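Local atomic coordinates of putative capsular polysaccharide biosynthesis protein (Streptococcus pneumoniae serotype 4, PDB entry 6EWJ), a protein that probably acts as a pyridoxal phosphate-dependent sugar aminotransferase, an essential enzyme of teichoic acid biosynthesis in the pneumococcus. Residues R170-L181 with S190-F201; T65-R73 with A92-V100. All coordinates share one frame; numbering follows the deposited sequence.

Contact 1. Residues R170-L181 with S190-F201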
ATOM      1  N   ARG A 170      -5.110   3.414 -29.523  1.00 34.61           N
ATOM      2  CA  ARG A 170      -3.705   3.515 -29.813  1.00 34.16           C
ATOM      3  C   ARG A 170      -2.925   3.158 -28.536  1.00 32.25           C
ATOM      4  O   ARG A 170      -3.523   2.932 -27.468  1.00 31.86           O
ATOM      5  CB  ARG A 170      -3.377   4.943 -30.275  1.00 34.57           C
ATOM      6  CG  ARG A 170      -3.840   6.072 -29.340  1.00 34.10           C
ATOM      7  CD  ARG A 170      -3.021   7.347 -29.588  1.00 34.31           C
ATOM      8  NE  ARG A 170      -3.475   8.496 -28.788  1.00 33.50           N
ATOM      9  CZ  ARG A 170      -3.116   8.751 -27.531  1.00 31.98           C
ATOM     10  NH1 ARG A 170      -2.317   7.926 -26.861  1.00 31.01           N
ATOM     11  NH2 ARG A 170      -3.575   9.835 -26.917  1.00 31.49           N
ATOM     12  N   ILE A 171      -1.605   3.147 -28.644  1.00 31.05           N
ATOM     13  CA  ILE A 171      -0.722   3.018 -27.482  1.00 28.72           C
ATOM     14  C   ILE A 171      -0.996   4.176 -26.530  1.00 27.42           C
ATOM     15  O   ILE A 171      -1.078   5.320 -26.955  1.00 27.48           O
ATOM     16  CB  ILE A 171       0.771   2.999 -27.898  1.00 28.58           C
ATOM     17  CG1 ILE A 171       1.096   1.709 -28.657  1.00 29.09           C
ATOM     18  CG2 ILE A 171       1.686   3.060 -26.674  1.00 27.12           C
ATOM     19  CD1 ILE A 171       2.367   1.739 -29.472  1.00 29.18           C
ATOM     20  N   VAL A 172      -1.121   3.867 -25.243  1.00 25.73           N
ATOM     21  CA  VAL A 172      -1.379   4.870 -24.220  1.00 24.99           C
ATOM     22  C   VAL A 172      -0.028   5.295 -23.656  1.00 23.74           C
ATOM     23  O   VAL A 172       0.848   4.422 -23.366  1.00 22.94           O
ATOM     24  CB  VAL A 172      -2.350   4.328 -23.135  1.00 24.62           C
ATOM     25  CG1 VAL A 172      -2.472   5.308 -21.967  1.00 24.12           C
ATOM     26  CG2 VAL A 172      -3.731   4.045 -23.728  1.00 25.54           C
ATOM     27  N   ILE A 173       0.157   6.612 -23.468  1.00 22.83           N
ATOM     28  CA  ILE A 173       1.407   7.123 -22.954  1.00 22.09           C
ATOM     29  C   ILE A 173       1.239   7.530 -21.532  1.00 21.16           C
ATOM     30  O   ILE A 173       0.460   8.419 -21.258  1.00 21.29           O
ATOM     31  CB  ILE A 173       1.968   8.294 -23.782  1.00 22.57           C
ATOM     32  CG1 ILE A 173       2.136   7.860 -25.239  1.00 23.37           C
ATOM     33  CG2 ILE A 173       3.310   8.718 -23.203  1.00 21.86           C
ATOM     34  CD1 ILE A 173       2.628   8.951 -26.160  1.00 24.24           C
ATOM     35  N   VAL A 174       1.993   6.874 -20.642  1.00 20.44           N
ATOM     36  CA  VAL A 174       1.875   7.060 -19.207  1.00 19.61           C
ATOM     37  C   VAL A 174       3.175   7.642 -18.701  1.00 19.73           C
ATOM     38  O   VAL A 174       4.210   6.955 -18.673  1.00 20.09           O
ATOM     39  CB  VAL A 174       1.615   5.739 -18.490  1.00 19.04           C
ATOM     40  CG1 VAL A 174       1.616   5.932 -16.978  1.00 18.22           C
ATOM     41  CG2 VAL A 174       0.314   5.129 -19.001  1.00 19.54           C
ATOM     42  N   SER A 175       3.121   8.873 -18.224  1.00 19.56           N
ATOM     43  CA  SER A 175       4.294   9.533 -17.664  1.00 19.26           C
ATOM     44  C   SER A 175       4.669   9.040 -16.270  1.00 18.80           C
ATOM     45  O   SER A 175       3.842   9.152 -15.326  1.00 18.27           O
ATOM     46  CB  SER A 175       4.065  11.054 -17.566  1.00 19.34           C
ATOM     47  OG  SER A 175       5.170  11.653 -16.862  1.00 19.60           O
ATOM     48  N   ASP A 176       5.905   8.553 -16.109  1.00 18.53           N
ATOM     49  CA  ASP A 176       6.486   8.465 -14.787  1.00 18.65           C
ATOM     50  C   ASP A 176       7.060   9.797 -14.370  1.00 18.21           C
ATOM     51  O   ASP A 176       8.206  10.129 -14.689  1.00 18.34           O
ATOM     52  CB  ASP A 176       7.533   7.355 -14.688  1.00 18.85           C
ATOM     53  CG  ASP A 176       8.135   7.250 -13.300  1.00 18.96           C
ATOM     54  OD1 ASP A 176       7.826   8.076 -12.408  1.00 18.60           O
ATOM     55  OD2 ASP A 176       8.960   6.325 -13.074  1.00 19.69           O
ATOM     56  N   SER A 177       6.219  10.584 -13.681  1.00 18.35           N
ATOM     57  CA  SER A 177       6.581  11.913 -13.139  1.00 18.16           C
ATOM     58  C   SER A 177       6.927  11.908 -11.646  1.00 17.37           C
ATOM     59  O   SER A 177       6.679  12.868 -10.917  1.00 17.58           O
ATOM     60  CB  SER A 177       5.465  12.906 -13.416  1.00 19.10           C
ATOM     61  OG  SER A 177       5.489  13.276 -14.777  1.00 20.23           O
ATOM     62  N   ALA A 178       7.543  10.844 -11.187  1.00 17.06           N
ATOM     63  CA  ALA A 178       7.973  10.809  -9.815  1.00 17.11           C
ATOM     64  C   ALA A 178       8.832  12.063  -9.497  1.00 17.43           C
ATOM     65  O   ALA A 178       8.775  12.565  -8.402  1.00 17.14           O
ATOM     66  CB  ALA A 178       8.715   9.498  -9.510  1.00 17.04           C
ATOM     67  N   HIS A 179       9.677  12.475 -10.439  1.00 18.39           N
ATOM     68  CA  HIS A 179      10.604  13.545 -10.225  1.00 19.12           C
ATOM     69  C   HIS A 179      10.083  14.885 -10.704  1.00 19.70           C
ATOM     70  O   HIS A 179      10.814  15.865 -10.644  1.00 20.75           O
ATOM     71  CB  HIS A 179      11.907  13.263 -10.976  1.00 20.25           C
ATOM     72  CG  HIS A 179      12.592  11.991 -10.589  1.00 19.81           C
ATOM     73  ND1 HIS A 179      13.713  11.555 -11.246  1.00 20.65           N
ATOM     74  CD2 HIS A 179      12.360  11.083  -9.610  1.00 20.59           C
ATOM     75  CE1 HIS A 179      14.141  10.428 -10.708  1.00 20.65           C
ATOM     76  NE2 HIS A 179      13.337  10.113  -9.703  1.00 19.75           N
ATOM     77  N   ALA A 180       8.831  14.948 -11.162  1.00 19.26           N
ATOM     78  CA  ALA A 180       8.389  16.050 -12.036  1.00 19.37           C
ATOM     79  C   ALA A 180       7.130  16.786 -11.615  1.00 19.73           C
ATOM     80  O   ALA A 180       6.572  17.548 -12.414  1.00 19.67           O
ATOM     81  CB  ALA A 180       8.286  15.581 -13.480  1.00 19.31           C
ATOM     82  N   LEU A 181       6.722  16.661 -10.343  1.00 20.14           N
ATOM     83  CA  LEU A 181       5.615  17.516  -9.905  1.00 20.66           C
ATOM     84  C   LEU A 181       6.042  18.994 -10.017  1.00 21.54           C
ATOM     85  O   LEU A 181       7.062  19.398  -9.413  1.00 21.36           O
ATOM     86  CB  LEU A 181       5.186  17.224  -8.508  1.00 20.61           C
ATOM     87  CG  LEU A 181       3.986  18.074  -8.037  1.00 20.95           C
ATOM     88  CD1 LEU A 181       2.685  17.700  -8.758  1.00 20.64           C
ATOM     89  CD2 LEU A 181       3.873  17.923  -6.530  1.00 20.92           C
ATOM     90  N   SER A 190       3.315  19.078 -16.011  1.00 23.58           N
ATOM     91  CA  SER A 190       3.357  17.608 -16.013  1.00 23.14           C
ATOM     92  C   SER A 190       2.091  17.166 -15.295  1.00 22.27           C
ATOM     93  O   SER A 190       1.633  17.860 -14.350  1.00 21.91           O
ATOM     94  CB  SER A 190       4.616  17.066 -15.356  1.00 22.98           C
ATOM     95  OG  SER A 190       4.808  15.713 -15.769  1.00 23.86           O
ATOM     96  N   GLY A 191       1.466  16.129 -15.820  1.00 21.65           N
ATOM     97  CA  GLY A 191       0.106  15.742 -15.414  1.00 21.87           C
ATOM     98  C   GLY A 191      -0.884  15.968 -16.555  1.00 23.05           C
ATOM     99  O   GLY A 191      -1.712  15.122 -16.816  1.00 22.73           O
ATOM    100  N   SER A 192      -0.716  17.093 -17.264  1.00 23.76           N
ATOM    101  CA  SER A 192      -1.571  17.484 -18.389  1.00 25.04           C
ATOM    102  C   SER A 192      -1.035  17.079 -19.762  1.00 25.35           C
ATOM    103  O   SER A 192      -1.675  17.347 -20.762  1.00 26.23           O
ATOM    104  CB  SER A 192      -1.785  19.004 -18.382  1.00 25.54           C
ATOM    105  OG  SER A 192      -0.620  19.717 -18.761  1.00 26.24           O
ATOM    106  N   ILE A 193       0.100  16.382 -19.826  1.00 25.02           N
ATOM    107  CA  ILE A 193       0.762  16.147 -21.108  1.00 25.50           C
ATOM    108  C   ILE A 193       0.531  14.712 -21.609  1.00 25.14           C
ATOM    109  O   ILE A 193       0.082  14.494 -22.729  1.00 25.50           O
ATOM    110  CB  ILE A 193       2.238  16.474 -20.995  1.00 25.58           C
ATOM    111  CG1 ILE A 193       2.420  17.901 -20.469  1.00 26.40           C
ATOM    112  CG2 ILE A 193       2.921  16.332 -22.360  1.00 26.59           C
ATOM    113  CD1 ILE A 193       3.720  18.107 -19.731  1.00 25.90           C
ATOM    114  N   ALA A 194       0.917  13.755 -20.790  1.00 23.63           N
ATOM    115  CA  ALA A 194       0.708  12.363 -21.093  1.00 23.61           C
ATOM    116  C   ALA A 194      -0.758  12.023 -20.935  1.00 23.86           C
ATOM    117  O   ALA A 194      -1.529  12.786 -20.356  1.00 23.68           O
ATOM    118  CB  ALA A 194       1.548  11.511 -20.170  1.00 22.68           C
ATOM    119  N   ASP A 195      -1.130  10.872 -21.470  1.00 24.44           N
ATOM    120  CA  ASP A 195      -2.478  10.329 -21.266  1.00 24.84           C
ATOM    121  C   ASP A 195      -2.789  10.094 -19.782  1.00 23.36           C
ATOM    122  O   ASP A 195      -3.828  10.503 -19.255  1.00 23.96           O
ATOM    123  CB  ASP A 195      -2.653   9.059 -22.087  1.00 25.47           C
ATOM    124  CG  ASP A 195      -2.545   9.305 -23.561  1.00 26.62           C
ATOM    125  OD1 ASP A 195      -3.159  10.279 -24.077  1.00 27.98           O
ATOM    126  OD2 ASP A 195      -1.859   8.510 -24.251  1.00 26.39           O
ATOM    127  N   PHE A 196      -1.868   9.463 -19.097  1.00 22.27           N
ATOM    128  CA  PHE A 196      -1.925   9.305 -17.638  1.00 20.67           C
ATOM    129  C   PHE A 196      -0.564   9.685 -17.077  1.00 19.84           C
ATOM    130  O   PHE A 196       0.469   9.550 -17.783  1.00 19.95           O
ATOM    131  CB  PHE A 196      -2.248   7.842 -17.228  1.00 20.51           C
ATOM    132  CG  PHE A 196      -3.599   7.361 -17.630  1.00 21.04           C
ATOM    133  CD1 PHE A 196      -3.835   6.916 -18.925  1.00 22.00           C
ATOM    134  CD2 PHE A 196      -4.623   7.288 -16.712  1.00 21.08           C
ATOM    135  CE1 PHE A 196      -5.082   6.463 -19.301  1.00 22.60           C
ATOM    136  CE2 PHE A 196      -5.877   6.816 -17.063  1.00 21.79           C
ATOM    137  CZ  PHE A 196      -6.115   6.408 -18.365  1.00 22.70           C
ATOM    138  N   THR A 197      -0.549  10.126 -15.819  1.00 19.03           N
ATOM    139  CA  THR A 197       0.688  10.478 -15.129  1.00 18.59           C
ATOM    140  C   THR A 197       0.685   9.938 -13.690  1.00 18.28           C
ATOM    141  O   THR A 197      -0.320  10.086 -12.970  1.00 18.28           O
ATOM    142  CB  THR A 197       0.921  12.006 -15.135  1.00 18.84           C
ATOM    143  OG1 THR A 197       0.869  12.495 -16.488  1.00 18.94           O
ATOM    144  CG2 THR A 197       2.260  12.379 -14.520  1.00 18.26           C
ATOM    145  N   SER A 198       1.813   9.369 -13.261  1.00 17.83           N
ATOM    146  CA  SER A 198       2.076   9.121 -11.827  1.00 17.73           C
ATOM    147  C   SER A 198       3.090  10.082 -11.238  1.00 17.03           C
ATOM    148  O   SER A 198       4.121  10.346 -11.819  1.00 17.07           O
ATOM    149  CB  SER A 198       2.601   7.673 -11.545  1.00 17.87           C
ATOM    150  OG  SER A 198       3.638   7.375 -12.439  1.00 19.80           O
ATOM    151  N   PHE A 199       2.810  10.514 -10.034  1.00 16.77           N
ATOM    152  CA  PHE A 199       3.675  11.345  -9.233  1.00 16.59           C
ATOM    153  C   PHE A 199       4.058  10.662  -7.940  1.00 16.39           C
ATOM    154  O   PHE A 199       3.318   9.787  -7.426  1.00 16.43           O
ATOM    155  CB  PHE A 199       2.936  12.641  -8.866  1.00 17.00           C
ATOM    156  CG  PHE A 199       2.669  13.559 -10.036  1.00 17.34           C
ATOM    157  CD1 PHE A 199       3.673  14.354 -10.546  1.00 17.60           C
ATOM    158  CD2 PHE A 199       1.380  13.664 -10.596  1.00 18.06           C
ATOM    159  CE1 PHE A 199       3.448  15.207 -11.642  1.00 18.15           C
ATOM    160  CE2 PHE A 199       1.137  14.518 -11.673  1.00 18.10           C
ATOM    161  CZ  PHE A 199       2.166  15.295 -12.171  1.00 18.73           C
ATOM    162  N   SER A 200       5.171  11.105  -7.364  1.00 16.35           N
ATOM    163  CA  SER A 200       5.701  10.501  -6.138  1.00 16.29           C
ATOM    164  C   SER A 200       5.829  11.634  -5.133  1.00 16.77           C
ATOM    165  O   SER A 200       6.365  12.671  -5.466  1.00 17.36           O
ATOM    166  CB  SER A 200       7.096   9.906  -6.302  1.00 15.81           C
ATOM    167  OG  SER A 200       7.608   9.437  -5.065  1.00 16.18           O
ATOM    168  N   PHE A 201       5.435  11.333  -3.899  1.00 16.79           N
ATOM    169  CA  PHE A 201       5.612  12.206  -2.760  1.00 17.62           C
ATOM    170  C   PHE A 201       6.436  11.503  -1.696  1.00 17.92           C
ATOM    171  O   PHE A 201       6.301  11.765  -0.482  1.00 17.77           O
ATOM    172  CB  PHE A 201       4.227  12.625  -2.167  1.00 18.05           C
ATOM    173  CG  PHE A 201       3.184  12.973  -3.169  1.00 17.97           C
ATOM    174  CD1 PHE A 201       3.463  13.732  -4.305  1.00 18.87           C
ATOM    175  CD2 PHE A 201       1.880  12.644  -2.925  1.00 18.63           C
ATOM    176  CE1 PHE A 201       2.457  14.069  -5.205  1.00 18.94           C
ATOM    177  CE2 PHE A 201       0.851  13.032  -3.800  1.00 18.87           C
ATOM    178  CZ  PHE A 201       1.151  13.701  -4.945  1.00 18.99           C
TER

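Contact 2. Residues T65-R73 with A92-V100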
ATOM      1  N   THR A  65       4.523   4.067  -7.069  1.00 16.24           N
ATOM      2  CA  THR A  65       4.528   2.732  -7.583  1.00 16.55           C
ATOM      3  C   THR A  65       3.101   2.184  -7.620  1.00 16.43           C
ATOM      4  O   THR A  65       2.712   1.584  -8.637  1.00 16.56           O
ATOM      5  CB  THR A  65       5.412   1.788  -6.727  1.00 16.98           C
ATOM      6  OG1 THR A  65       6.745   2.270  -6.703  1.00 17.58           O
ATOM      7  CG2 THR A  65       5.463   0.416  -7.302  1.00 17.71           C
ATOM      8  N   ALA A  66       2.339   2.395  -6.518  1.00 15.64           N
ATOM      9  CA  ALA A  66       0.909   2.098  -6.511  1.00 15.71           C
ATOM     10  C   ALA A  66       0.149   2.772  -7.649  1.00 15.94           C
ATOM     11  O   ALA A  66      -0.707   2.137  -8.295  1.00 16.06           O
ATOM     12  CB  ALA A  66       0.283   2.436  -5.176  1.00 15.60           C
ATOM     13  N   ALA A  67       0.411   4.080  -7.873  1.00 16.17           N
ATOM     14  CA  ALA A  67      -0.285   4.823  -8.900  1.00 16.70           C
ATOM     15  C   ALA A  67      -0.016   4.278 -10.277  1.00 17.24           C
ATOM     16  O   ALA A  67      -0.936   4.064 -11.073  1.00 16.63           O
ATOM     17  CB  ALA A  67       0.089   6.309  -8.841  1.00 17.37           C
ATOM     18  N   LEU A  68       1.270   4.050 -10.585  1.00 17.79           N
ATOM     19  CA  LEU A  68       1.641   3.514 -11.898  1.00 18.10           C
ATOM     20  C   LEU A  68       1.047   2.110 -12.107  1.00 17.90           C
ATOM     21  O   LEU A  68       0.431   1.813 -13.143  1.00 17.51           O
ATOM     22  CB  LEU A  68       3.158   3.489 -12.059  1.00 18.57           C
ATOM     23  CG  LEU A  68       3.781   3.397 -13.450  1.00 19.91           C
ATOM     24  CD1 LEU A  68       3.252   4.438 -14.438  1.00 20.43           C
ATOM     25  CD2 LEU A  68       5.312   3.481 -13.329  1.00 20.14           C
ATOM     26  N   GLU A  69       1.170   1.245 -11.117  1.00 17.83           N
ATOM     27  CA  GLU A  69       0.471  -0.046 -11.200  1.00 18.59           C
ATOM     28  C   GLU A  69      -1.016   0.097 -11.477  1.00 18.52           C
ATOM     29  O   GLU A  69      -1.579  -0.664 -12.306  1.00 19.26           O
ATOM     30  CB  GLU A  69       0.710  -0.947  -9.950  1.00 18.93           C
ATOM     31  CG  GLU A  69       0.295  -2.380 -10.196  1.00 20.24           C
ATOM     32  CD  GLU A  69       0.873  -3.406  -9.198  1.00 21.43           C
ATOM     33  OE1 GLU A  69       1.950  -3.168  -8.598  1.00 22.31           O
ATOM     34  OE2 GLU A  69       0.278  -4.496  -9.036  1.00 21.30           O
ATOM     35  N   LEU A  70      -1.700   0.959 -10.713  1.00 18.57           N
ATOM     36  CA  LEU A  70      -3.160   1.082 -10.889  1.00 18.58           C
ATOM     37  C   LEU A  70      -3.539   1.583 -12.261  1.00 19.14           C
ATOM     38  O   LEU A  70      -4.525   1.132 -12.823  1.00 19.27           O
ATOM     39  CB  LEU A  70      -3.822   1.906  -9.796  1.00 18.77           C
ATOM     40  CG  LEU A  70      -3.886   1.221  -8.407  1.00 18.17           C
ATOM     41  CD1 LEU A  70      -4.860   1.990  -7.534  1.00 18.15           C
ATOM     42  CD2 LEU A  70      -4.251  -0.258  -8.448  1.00 18.19           C
ATOM     43  N   ILE A  71      -2.747   2.495 -12.809  1.00 18.79           N
ATOM     44  CA  ILE A  71      -2.968   2.943 -14.186  1.00 19.23           C
ATOM     45  C   ILE A  71      -2.962   1.728 -15.139  1.00 19.56           C
ATOM     46  O   ILE A  71      -3.874   1.542 -15.950  1.00 19.73           O
ATOM     47  CB  ILE A  71      -1.912   3.997 -14.612  1.00 19.38           C
ATOM     48  CG1 ILE A  71      -2.121   5.289 -13.804  1.00 19.10           C
ATOM     49  CG2 ILE A  71      -2.002   4.266 -16.111  1.00 20.01           C
ATOM     50  CD1 ILE A  71      -0.994   6.293 -13.897  1.00 19.10           C
ATOM     51  N   LEU A  72      -1.918   0.899 -15.002  1.00 19.06           N
ATOM     52  CA  LEU A  72      -1.852  -0.305 -15.784  1.00 19.57           C
ATOM     53  C   LEU A  72      -3.028  -1.211 -15.551  1.00 19.91           C
ATOM     54  O   LEU A  72      -3.543  -1.794 -16.499  1.00 20.20           O
ATOM     55  CB  LEU A  72      -0.543  -1.056 -15.530  1.00 19.28           C
ATOM     56  CG  LEU A  72       0.754  -0.357 -15.893  1.00 18.72           C
ATOM     57  CD1 LEU A  72       1.897  -1.346 -15.668  1.00 18.60           C
ATOM     58  CD2 LEU A  72       0.752   0.163 -17.317  1.00 19.15           C
ATOM     59  N   ARG A  73      -3.459  -1.363 -14.291  1.00 19.91           N
ATOM     60  CA  ARG A  73      -4.609  -2.228 -14.020  1.00 20.67           C
ATOM     61  C   ARG A  73      -5.934  -1.638 -14.537  1.00 21.24           C
ATOM     62  O   ARG A  73      -6.801  -2.376 -14.998  1.00 21.54           O
ATOM     63  CB  ARG A  73      -4.709  -2.600 -12.542  1.00 20.65           C
ATOM     64  CG  ARG A  73      -3.542  -3.437 -12.072  1.00 20.42           C
ATOM     65  CD  ARG A  73      -3.673  -3.849 -10.624  1.00 20.39           C
ATOM     66  NE  ARG A  73      -2.543  -4.684 -10.241  1.00 20.56           N
ATOM     67  CZ  ARG A  73      -2.367  -5.964 -10.533  1.00 21.48           C
ATOM     68  NH1 ARG A  73      -3.269  -6.685 -11.193  1.00 22.35           N
ATOM     69  NH2 ARG A  73      -1.251  -6.564 -10.122  1.00 21.90           N
ATOM     70  N   ALA A  92      11.225   0.824 -10.192  1.00 19.54           N
ATOM     71  CA  ALA A  92       9.788   0.959 -10.027  1.00 19.91           C
ATOM     72  C   ALA A  92       8.997   1.288 -11.326  1.00 21.37           C
ATOM     73  O   ALA A  92       7.831   0.876 -11.432  1.00 22.58           O
ATOM     74  CB  ALA A  92       9.499   1.963  -8.968  1.00 19.54           C
ATOM     75  N   SER A  93       9.637   1.945 -12.306  1.00 21.94           N
ATOM     76  CA  SER A  93       8.989   2.185 -13.611  1.00 23.51           C
ATOM     77  C   SER A  93       8.678   0.858 -14.321  1.00 23.38           C
ATOM     78  O   SER A  93       7.762   0.811 -15.129  1.00 25.55           O
ATOM     79  CB  SER A  93       9.837   3.091 -14.549  1.00 24.23           C
ATOM     80  OG  SER A  93      10.524   4.142 -13.864  1.00 25.61           O
ATOM     81  N   CYS A  94       9.477  -0.163 -14.067  1.00 22.65           N
ATOM     82  CA  CYS A  94       9.433  -1.428 -14.762  1.00 21.64           C
ATOM     83  C   CYS A  94       8.794  -2.564 -13.991  1.00 20.80           C
ATOM     84  O   CYS A  94       8.102  -3.417 -14.580  1.00 20.70           O
ATOM     85  CB  CYS A  94      10.857  -1.804 -15.158  1.00 22.48           C
ATOM     86  SG  CYS A  94      10.924  -3.133 -16.407  1.00 24.62           S
ATOM     87  N   SER A  95       9.056  -2.614 -12.689  1.00 19.20           N
ATOM     88  CA  SER A  95       8.551  -3.686 -11.846  1.00 19.05           C
ATOM     89  C   SER A  95       7.036  -3.818 -11.903  1.00 18.52           C
ATOM     90  O   SER A  95       6.510  -4.924 -11.891  1.00 19.47           O
ATOM     91  CB  SER A  95       8.947  -3.463 -10.391  1.00 18.72           C
ATOM     92  OG  SER A  95       8.410  -2.271  -9.890  1.00 17.65           O
ATOM     93  N   VAL A  96       6.345  -2.706 -12.034  1.00 17.12           N
ATOM     94  CA  VAL A  96       4.874  -2.752 -12.114  1.00 17.11           C
ATOM     95  C   VAL A  96       4.359  -3.481 -13.352  1.00 17.69           C
ATOM     96  O   VAL A  96       3.259  -4.010 -13.341  1.00 18.14           O
ATOM     97  CB  VAL A  96       4.240  -1.328 -12.020  1.00 16.44           C
ATOM     98  CG1 VAL A  96       4.614  -0.623 -10.699  1.00 15.87           C
ATOM     99  CG2 VAL A  96       4.589  -0.475 -13.194  1.00 16.57           C
ATOM    100  N   ILE A  97       5.154  -3.474 -14.427  1.00 18.04           N
ATOM    101  CA  ILE A  97       4.821  -4.185 -15.651  1.00 18.78           C
ATOM    102  C   ILE A  97       4.772  -5.658 -15.338  1.00 19.73           C
ATOM    103  O   ILE A  97       3.814  -6.373 -15.719  1.00 20.50           O
ATOM    104  CB  ILE A  97       5.843  -3.928 -16.756  1.00 19.06           C
ATOM    105  CG1 ILE A  97       5.926  -2.413 -17.068  1.00 18.76           C
ATOM    106  CG2 ILE A  97       5.470  -4.719 -18.003  1.00 19.80           C
ATOM    107  CD1 ILE A  97       7.138  -2.008 -17.857  1.00 19.26           C
ATOM    108  N   THR A  98       5.763  -6.123 -14.580  1.00 19.97           N
ATOM    109  CA  THR A  98       5.808  -7.549 -14.233  1.00 20.88           C
ATOM    110  C   THR A  98       4.689  -7.862 -13.241  1.00 20.99           C
ATOM    111  O   THR A  98       4.130  -8.972 -13.271  1.00 22.02           O
ATOM    112  CB  THR A  98       7.177  -8.000 -13.696  1.00 21.09           C
ATOM    113  OG1 THR A  98       7.433  -7.389 -12.435  1.00 20.95           O
ATOM    114  CG2 THR A  98       8.299  -7.620 -14.675  1.00 21.40           C
ATOM    115  N   HIS A  99       4.335  -6.908 -12.385  1.00 20.35           N
ATOM    116  CA  HIS A  99       3.250  -7.124 -11.433  1.00 20.01           C
ATOM    117  C   HIS A  99       1.929  -7.471 -12.069  1.00 21.08           C
ATOM    118  O   HIS A  99       1.210  -8.355 -11.566  1.00 21.28           O
ATOM    119  CB  HIS A  99       3.034  -5.939 -10.518  1.00 18.89           C
ATOM    120  CG  HIS A  99       4.177  -5.678  -9.594  1.00 18.53           C
ATOM    121  ND1 HIS A  99       4.184  -4.616  -8.718  1.00 17.65           N
ATOM    122  CD2 HIS A  99       5.349  -6.337  -9.404  1.00 18.37           C
ATOM    123  CE1 HIS A  99       5.314  -4.612  -8.040  1.00 17.48           C
ATOM    124  NE2 HIS A  99       6.062  -5.626  -8.472  1.00 17.90           N
ATOM    125  N   VAL A 100       1.603  -6.821 -13.181  1.00 20.48           N
ATOM    126  CA  VAL A 100       0.355  -7.093 -13.884  1.00 21.14           C
ATOM    127  C   VAL A 100       0.485  -8.232 -14.880  1.00 22.16           C
ATOM    128  O   VAL A 100      -0.472  -8.605 -15.550  1.00 22.97           O
ATOM    129  CB  VAL A 100      -0.196  -5.813 -14.584  1.00 20.99           C
ATOM    130  CG1 VAL A 100      -0.389  -4.727 -13.581  1.00 20.18           C
ATOM    131  CG2 VAL A 100       0.719  -5.353 -15.729  1.00 21.56           C
TER
HETATM  132  O   HOH W   1      -2.006  -9.386 -11.624  1.00 25.83           O

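Contact 1. Residues R170-L181 with S190-F201
Arg170 and Asp195 meet end-on where the two strands begin: NH1 of Arg170 lies 2.7 Å from OD2 of Asp195 and NH2 lies 2.9 Å from OD1, a bidentate salt bridge of nearly straight bonds, the two planes 28° apart. Asp195 OD2 also accepts on its anti side from Ile173 N (2.9 Å), so Asp195, just ahead of strand 196-200, ties the start of that strand to the start of 172-177.

Parallel backbone bonding follows. Ser175 N donates to Phe196 O at 2.8 Å, and Ser175 O receives Ser198 N at 2.9 Å. Ser177 OG and Ser190 OG share a hydrogen bond of 2.7 Å, small polar groups suited to a buried spot beside Glu136, which bonds Ser175 OG.

Leu181, its CG anti to the backbone N (chi1 -178°), lays CD1 over one face of the Phe199 ring in a CH-pi contact; Thr197 CG2 lies on the opposite face, and a flat apolar ring suits this buried slot between methyls.

The C-terminal ends of these parallel strands lead to His179 and Ser200 of the pyridoxal phosphate site, empty here. Strands 129-132 and 213-217 flank the pair; helix 64-74 packs against Val174 and Ser198, helix 144-153 against Ser175.

Contact 2. Residues T65-R73 with A92-V100
Val96 overlaps Thr65, Leu68, Glu69 and Leu72 as a knob in a hole. Its CG1 lies 3.7 Å from Thr65 CG2, and its CG2 reaches Leu72 CD1 at 3.8 Å; the compact, branched valine presents a methyl to each side of the hole. At one end Ala92, with only a methyl pointing at the other helix, sets CB 3.6 Å from Thr65 OG1.

The polar part is a chain of three side chains. Glu69, with CG anti to its backbone nitrogen (chi1 -165°) and the chain extended beyond, sends its carboxylate across to His99, whose ND1 donates to OE1 at 2.7 Å. The bond lies in the ring plane but meets the oxygen from above the carboxylate plane, the two planes being 60° apart. The other oxygen, OE2, takes two N-H groups of Arg73 side-on, NH2 at 2.8 Å and NE at 3.1 Å. The flat guanidinium receives Val100 CG1 over its centre. His99 NE2 hydrogen-bonds Pro260 O of the second subunit, and the ring stacks on Tyr262 of the same subunit.

The helix axes, 9.1 Å apart, diverge by 41°. Thr65 belongs to the pyridoxal phosphate site, though the cofactor is absent from this model. The seven-stranded mixed sheet beside these helices, with 213-217 antiparallel among parallel strands, fits, with the family, the large domain of fold-type I PLP enzymes.

Of the elements in these four segments, helix 64-74 comes first along the chain, which then passes through strand 82-86 before helix 92-99 returns to close contact 2. Contact 1 opens later, at strand 172-177, and closes after a short excursion through strands 184-185 and 188-189. The loops are therefore in series, neither enclosing nor crossing the other. In space the contacts touch, their centres 13 Å apart: Leu68 and Ile71 lie on the strands through Val174, Ser198 and Phe196, and Ser93 OG, which also bonds Thr89 OG1, probably hydrogen-bonds Asp176 OD2. Helix layer and sheet thus join, an arrangement consistent with gathering Thr65, His179 and Ser200 at one pyridoxal phosphate site.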